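Local coordinates for phenazine biosynthesis protein, PhzF family (PDB 3EDN) that is of unconfirmed function but, as a PhzF-family protein with the diaminopimelate epimerase-like fold, is probably an enzyme of isomerase type related to phenazine biosynthesis, at residues 26-31 / 50-55; 57-62 / 79-84. All blocks are in the same frame, centred on the assembly; numbering follows the deposited sequence.

Overall arrangement
The two contacts lie on one side of the chain's centre, their own centres about 9 Å apart, in one lobe of the diaminopimelate epimerase-like fold. Contact 1 closes before contact 2 opens along the chain. They are joined by strands 48-52 and 59-64, antiparallel neighbours: Leu52 N lies 2.8 Å from Arg60 O, and Phe50 N 2.9 Å from Arg62 O, both probable hydrogen bonds. Contact 1 fastens the loop between strand 20-25 and helix 33-43 to the first of these strands; contact 2 packs the second against helix 74-86. Both also touch the second subunit, so this part of the fold serves core and dimer interface together.

Contact 1: 26-31 / 50-55; sequences LDADGL and FVLSSE
An Asx turn at Asp27-Asp29, overlapping a type I beta turn, Ala28 to Leu31, shapes the loop that leaves strand 20-25 in this diaminopimelate epimerase-like fold; Ala28 ties it to strand 48-52 and Asp29 to Ser53. Ala28 N donates to Val51 O (2.8 Å, N-H...O 169°), a nearly straight bond. In the Asx turn, Asp27 OD1 receives the amide of Asp29. The Ala28 methyl lies at the edge of the Phe50 ring, in its plane, with CB 3.9 Å from Phe50 CD1 and 3.6 Å from Phe50 CB; Leu52 CD2 packs on the same methyl at 3.7 Å. One residue before Asp27, Leu26 O sits 3.3 Å from Val51 CB.

Asp29 has its CG anti to the carbonyl carbon (chi1 -80°), which brings its carboxylate to Ser53. Both oxygens are used, a two-point grip that should limit rotation of the group. Across the subunit boundary, Asp29 O accepts from Arg60 NH2 of the second subunit. Within the chain, Ser53 N reaches the syn lone pair of Asp29 OD1 at 3.0 Å, while Ser53 OG donates to Asp29 OD2 at 2.6 Å, on the syn side but 28° out of the carboxylate plane.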
loop_
_atom_site.group_PDB
_atom_site.type_symbol
_atom_site.label_atom_id
_atom_site.label_comp_id
_atom_site.label_asym_id
_atom_site.label_seq_id
_atom_site.Cartn_x
_atom_site.Cartn_y
_atom_site.Cartn_z
ATOM N N LEU A 26 -0.366 9.103 12.397
ATOM C CA LEU A 26 -1.492 8.682 13.233
ATOM C C LEU A 26 -2.715 8.198 12.456
ATOM O O LEU A 26 -3.509 7.444 13.004
ATOM C CB LEU A 26 -1.915 9.826 14.159
ATOM C CG LEU A 26 -0.905 10.279 15.229
ATOM C CD1 LEU A 26 -1.371 11.596 15.843
ATOM C CD2 LEU A 26 -0.773 9.211 16.284
ATOM N N ASP A 27 -2.896 8.671 11.221
ATOM C CA ASP A 27 -3.939 8.117 10.345
ATOM C C ASP A 27 -3.384 8.058 8.931
ATOM O O ASP A 27 -3.269 9.073 8.248
ATOM C CB ASP A 27 -5.241 8.921 10.415
ATOM C CG ASP A 27 -6.313 8.393 9.462
ATOM O OD1 ASP A 27 -6.032 7.490 8.651
ATOM O OD2 ASP A 27 -7.469 8.876 9.553
ATOM N N ALA A 28 -2.989 6.860 8.528
ATOM C CA ALA A 28 -2.314 6.641 7.254
ATOM C C ALA A 28 -3.248 6.099 6.175
ATOM O O ALA A 28 -2.782 5.620 5.144
ATOM C CB ALA A 28 -1.122 5.672 7.464
ATOM N N ASP A 29 -4.558 6.172 6.410
ATOM C CA ASP A 29 -5.504 5.589 5.449
ATOM C C ASP A 29 -5.495 6.296 4.100
ATOM O O ASP A 29 -5.994 5.745 3.123
ATOM C CB ASP A 29 -6.937 5.521 6.014
ATOM C CG ASP A 29 -7.160 4.322 6.950
ATOM O OD1 ASP A 29 -6.426 3.312 6.844
ATOM O OD2 ASP A 29 -8.074 4.407 7.813
ATOM N N GLY A 30 -4.902 7.482 4.032
ATOM C CA GLY A 30 -4.798 8.207 2.757
ATOM C C GLY A 30 -3.550 7.954 1.928
ATOM O O GLY A 30 -3.320 8.651 0.934
ATOM N N LEU A 31 -2.757 6.953 2.319
ATOM C CA LEU A 31 -1.424 6.737 1.740
ATOM C C LEU A 31 -1.267 5.368 1.092
ATOM O O LEU A 31 -1.796 4.374 1.572
ATOM C CB LEU A 31 -0.361 6.840 2.838
ATOM C CG LEU A 31 -0.303 8.208 3.514
ATOM C CD1 LEU A 31 0.539 8.157 4.756
ATOM C CD2 LEU A 31 0.239 9.237 2.523
ATOM N N PHE A 50 2.695 3.447 10.716
ATOM C CA PHE A 50 1.538 3.984 10.028
ATOM C C PHE A 50 0.284 3.300 10.546
ATOM O O PHE A 50 0.186 2.073 10.501
ATOM C CB PHE A 50 1.716 3.719 8.539
ATOM C CG PHE A 50 2.909 4.428 7.967
ATOM C CD1 PHE A 50 2.760 5.686 7.401
ATOM C CD2 PHE A 50 4.172 3.863 8.027
ATOM C CE1 PHE A 50 3.848 6.373 6.896
ATOM C CE2 PHE A 50 5.277 4.552 7.535
ATOM C CZ PHE A 50 5.111 5.799 6.962
ATOM N N VAL A 51 -0.648 4.095 11.073
ATOM C CA VAL A 51 -1.865 3.555 11.684
ATOM C C VAL A 51 -2.982 3.480 10.650
ATOM O O VAL A 51 -3.265 4.481 9.989
ATOM C CB VAL A 51 -2.308 4.426 12.870
ATOM C CG1 VAL A 51 -3.586 3.891 13.521
ATOM C CG2 VAL A 51 -1.175 4.521 13.908
ATOM N N LEU A 52 -3.575 2.302 10.507
ATOM C CA LEU A 52 -4.462 1.971 9.382
ATOM C C LEU A 52 -5.741 1.289 9.855
ATOM O O LEU A 52 -5.833 0.822 10.994
ATOM C CB LEU A 52 -3.731 1.028 8.424
ATOM C CG LEU A 52 -2.473 1.660 7.827
ATOM C CD1 LEU A 52 -1.444 0.645 7.354
ATOM C CD2 LEU A 52 -2.888 2.538 6.667
ATOM N N SER A 53 -6.732 1.246 8.971
ATOM C CA SER A 53 -7.982 0.544 9.274
ATOM C C SER A 53 -7.776 -0.962 9.122
ATOM O O SER A 53 -6.933 -1.404 8.352
ATOM C CB SER A 53 -9.115 1.012 8.343
ATOM O OG SER A 53 -9.495 2.356 8.616
ATOM N N SER A 54 -8.573 -1.750 9.850
ATOM C CA SER A 54 -8.452 -3.210 9.818
ATOM C C SER A 54 -9.809 -3.874 9.699
ATOM O O SER A 54 -10.757 -3.424 10.321
ATOM C CB SER A 54 -7.779 -3.746 11.091
ATOM O OG SER A 54 -7.682 -5.169 11.036
ATOM N N GLU A 55 -9.849 -4.975 8.943
ATOM C CA GLU A 55 -11.036 -5.824 8.816
ATOM C C GLU A 55 -11.169 -6.820 9.963
ATOM O O GLU A 55 -12.243 -7.390 10.171
ATOM C CB GLU A 55 -10.963 -6.620 7.512
ATOM C CG GLU A 55 -11.040 -5.776 6.244
ATOM C CD GLU A 55 -12.449 -5.295 5.961
ATOM O OE1 GLU A 55 -13.401 -6.076 6.183
ATOM O OE2 GLU A 55 -12.609 -4.135 5.529
HETATM O O HOH W 1 -6.309 4.908 10.483
#

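Contact 2: 57-62 / 79-84; sequences ADIRMR and GTIYAL. With SO4 (sulfate ion), chain O.
Met61, present as selenomethionine, reaches its terminal methyl to the end of the Thr80 side chain, the two meeting tip to tip. CE lies 3.5 Å from Thr80 OG1 and 3.8 Å from Thr80 CG2, so the methyl touches both branches of the threonine. The bend at chi3 (70°) turns CE out of the line of the preceding chain and sets it against Thr80, while SE remains beside Thr80 CG2 at 4.1 Å. The hydroxyl has its polar partner within the helix: Thr80 OG1 is hydrogen-bonded to Gly76 O, and its approach to CE is a packing contact.

Ile59, two residues earlier and also directed toward the helix, supplies the second point of contact. Its CG1 occupies the position between backbone N and carbonyl carbon (chi1 68°), from which CD1 projects to the helix. There CD1 lies 3.8 Å from Ile81 CD1, the two side chains crossing obliquely, and meets Leu84 CD1 tip to tip at 4.1 Å. No hydrogen bond joins the segments; the 165 Å² of buried surface comes from these side chains bridging the axes of 59-62 and 79-84, whose closest approach is 11.5 Å.

Arg62 serves a different environment. Its NH2 donates to sulfate O2 (2.8 Å), and the oxygen lies in the guanidinium plane at its edge. Lys101 and the backbone N of Glu34 of the second subunit also bind the sulfate, probably a crystallisation ion, while Arg62 NE forms a salt bridge with Glu69.

Strand 59-64 runs between strands 48-52 and 95-100, and the N-to-C directions of 59-62 and 79-84 make 137°, with Thr80 also touching Ser49 and Val51 on one neighbouring strand and Ile81 touching Leu96 on the other.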
loop_
_atom_site.group_PDB
_atom_site.type_symbol
_atom_site.label_atom_id
_atom_site.label_comp_id
_atom_site.label_asym_id
_atom_site.label_seq_id
_atom_site.Cartn_x
_atom_site.Cartn_y
_atom_site.Cartn_z
ATOM N N ALA A 57 -9.179 -6.568 13.243
ATOM C CA ALA A 57 -8.657 -6.114 14.552
ATOM C C ALA A 57 -9.058 -4.669 14.792
ATOM O O ALA A 57 -9.608 -4.024 13.895
ATOM C CB ALA A 57 -7.140 -6.244 14.617
ATOM N N ASP A 58 -8.765 -4.136 15.975
ATOM C CA ASP A 58 -9.134 -2.761 16.283
ATOM C C ASP A 58 -8.469 -1.792 15.303
ATOM O O ASP A 58 -9.104 -0.874 14.774
ATOM C CB ASP A 58 -8.774 -2.401 17.724
ATOM C CG ASP A 58 -9.593 -3.182 18.740
ATOM O OD1 ASP A 58 -10.839 -3.267 18.572
ATOM O OD2 ASP A 58 -9.011 -3.722 19.709
ATOM N N ILE A 59 -7.180 -2.008 15.073
ATOM C CA ILE A 59 -6.412 -1.225 14.115
ATOM C C ILE A 59 -5.437 -2.124 13.388
ATOM O O ILE A 59 -5.243 -3.274 13.773
ATOM C CB ILE A 59 -5.625 -0.060 14.774
ATOM C CG1 ILE A 59 -4.501 -0.595 15.667
ATOM C CG2 ILE A 59 -6.546 0.836 15.582
ATOM C CD1 ILE A 59 -3.500 0.503 16.086
ATOM N N ARG A 60 -4.849 -1.593 12.318
ATOM C CA ARG A 60 -3.763 -2.241 11.608
ATOM C C ARG A 60 -2.561 -1.302 11.686
ATOM O O ARG A 60 -2.714 -0.080 11.776
ATOM C CB ARG A 60 -4.169 -2.507 10.155
ATOM C CG ARG A 60 -3.109 -3.102 9.250
ATOM C CD ARG A 60 -3.782 -3.658 7.971
ATOM N NE ARG A 60 -4.528 -2.625 7.237
ATOM C CZ ARG A 60 -4.067 -1.999 6.153
ATOM N NH1 ARG A 60 -2.878 -2.301 5.655
ATOM N NH2 ARG A 60 -4.809 -1.066 5.558
HETATM N N MSE A 61 -1.360 -1.865 11.676
HETATM C CA MSE A 61 -0.158 -1.037 11.679
HETATM C C MSE A 61 0.817 -1.569 10.662
HETATM O O MSE A 61 0.993 -2.775 10.552
HETATM C CB MSE A 61 0.529 -1.085 13.043
HETATM C CG MSE A 61 -0.039 -0.156 14.071
HETATM SE SE MSE A 61 1.178 -0.007 15.599
HETATM C CE MSE A 61 2.530 0.944 14.817
ATOM N N ARG A 62 1.472 -0.675 9.930
ATOM C CA ARG A 62 2.616 -1.070 9.114
ATOM C C ARG A 62 3.843 -0.331 9.630
ATOM O O ARG A 62 3.736 0.808 10.123
ATOM C CB ARG A 62 2.357 -0.810 7.626
ATOM C CG ARG A 62 1.276 -1.737 7.052
ATOM C CD ARG A 62 0.944 -1.420 5.593
ATOM N NE ARG A 62 1.931 -1.947 4.671
ATOM C CZ ARG A 62 1.758 -2.055 3.357
ATOM N NH1 ARG A 62 0.607 -1.669 2.783
ATOM N NH2 ARG A 62 2.732 -2.576 2.619
ATOM N N GLY A 79 5.543 3.166 21.096
ATOM C CA GLY A 79 5.402 4.600 20.882
ATOM C C GLY A 79 4.070 4.964 20.246
ATOM O O GLY A 79 3.415 5.944 20.636
ATOM N N THR A 80 3.648 4.163 19.279
ATOM C CA THR A 80 2.432 4.493 18.511
ATOM C C THR A 80 1.167 4.324 19.344
ATOM O O THR A 80 0.308 5.211 19.375
ATOM C CB THR A 80 2.341 3.682 17.211
ATOM O OG1 THR A 80 3.485 3.967 16.394
ATOM C CG2 THR A 80 1.079 4.022 16.421
ATOM N N ILE A 81 1.047 3.201 20.048
ATOM C CA ILE A 81 -0.131 3.022 20.883
ATOM C C ILE A 81 -0.128 4.036 22.028
ATOM O O ILE A 81 -1.171 4.569 22.381
ATOM C CB ILE A 81 -0.277 1.591 21.404
ATOM C CG1 ILE A 81 -0.287 0.600 20.242
ATOM C CG2 ILE A 81 -1.556 1.453 22.249
ATOM C CD1 ILE A 81 -1.283 0.937 19.149
ATOM N N TYR A 82 1.030 4.304 22.624
ATOM C CA TYR A 82 1.089 5.349 23.641
ATOM C C TYR A 82 0.552 6.687 23.081
ATOM O O TYR A 82 -0.251 7.380 23.725
ATOM C CB TYR A 82 2.532 5.541 24.121
ATOM C CG TYR A 82 2.638 6.629 25.158
ATOM C CD1 TYR A 82 2.542 6.346 26.520
ATOM C CD2 TYR A 82 2.787 7.956 24.772
ATOM C CE1 TYR A 82 2.611 7.353 27.470
ATOM C CE2 TYR A 82 2.876 8.973 25.721
ATOM C CZ TYR A 82 2.776 8.664 27.060
ATOM O OH TYR A 82 2.847 9.696 27.967
ATOM N N ALA A 83 1.025 7.075 21.901
ATOM C CA ALA A 83 0.581 8.335 21.312
ATOM C C ALA A 83 -0.921 8.335 21.038
ATOM O O ALA A 83 -1.626 9.298 21.369
ATOM C CB ALA A 83 1.359 8.607 20.044
ATOM N N LEU A 84 -1.424 7.256 20.451
ATOM C CA LEU A 84 -2.873 7.187 20.200
ATOM C C LEU A 84 -3.663 7.310 21.492
ATOM O O LEU A 84 -4.646 8.047 21.570
ATOM C CB LEU A 84 -3.253 5.887 19.488
ATOM C CG LEU A 84 -2.755 5.686 18.061
ATOM C CD1 LEU A 84 -2.925 4.257 17.602
ATOM C CD2 LEU A 84 -3.530 6.608 17.110
HETATM S S SO4 O . 2.079 -4.905 -0.110
HETATM O O1 SO4 O . 0.830 -4.804 -0.856
HETATM O O2 SO4 O . 2.684 -3.591 0.054
HETATM O O3 SO4 O . 1.819 -5.514 1.189
HETATM O O4 SO4 O . 2.979 -5.757 -0.891
#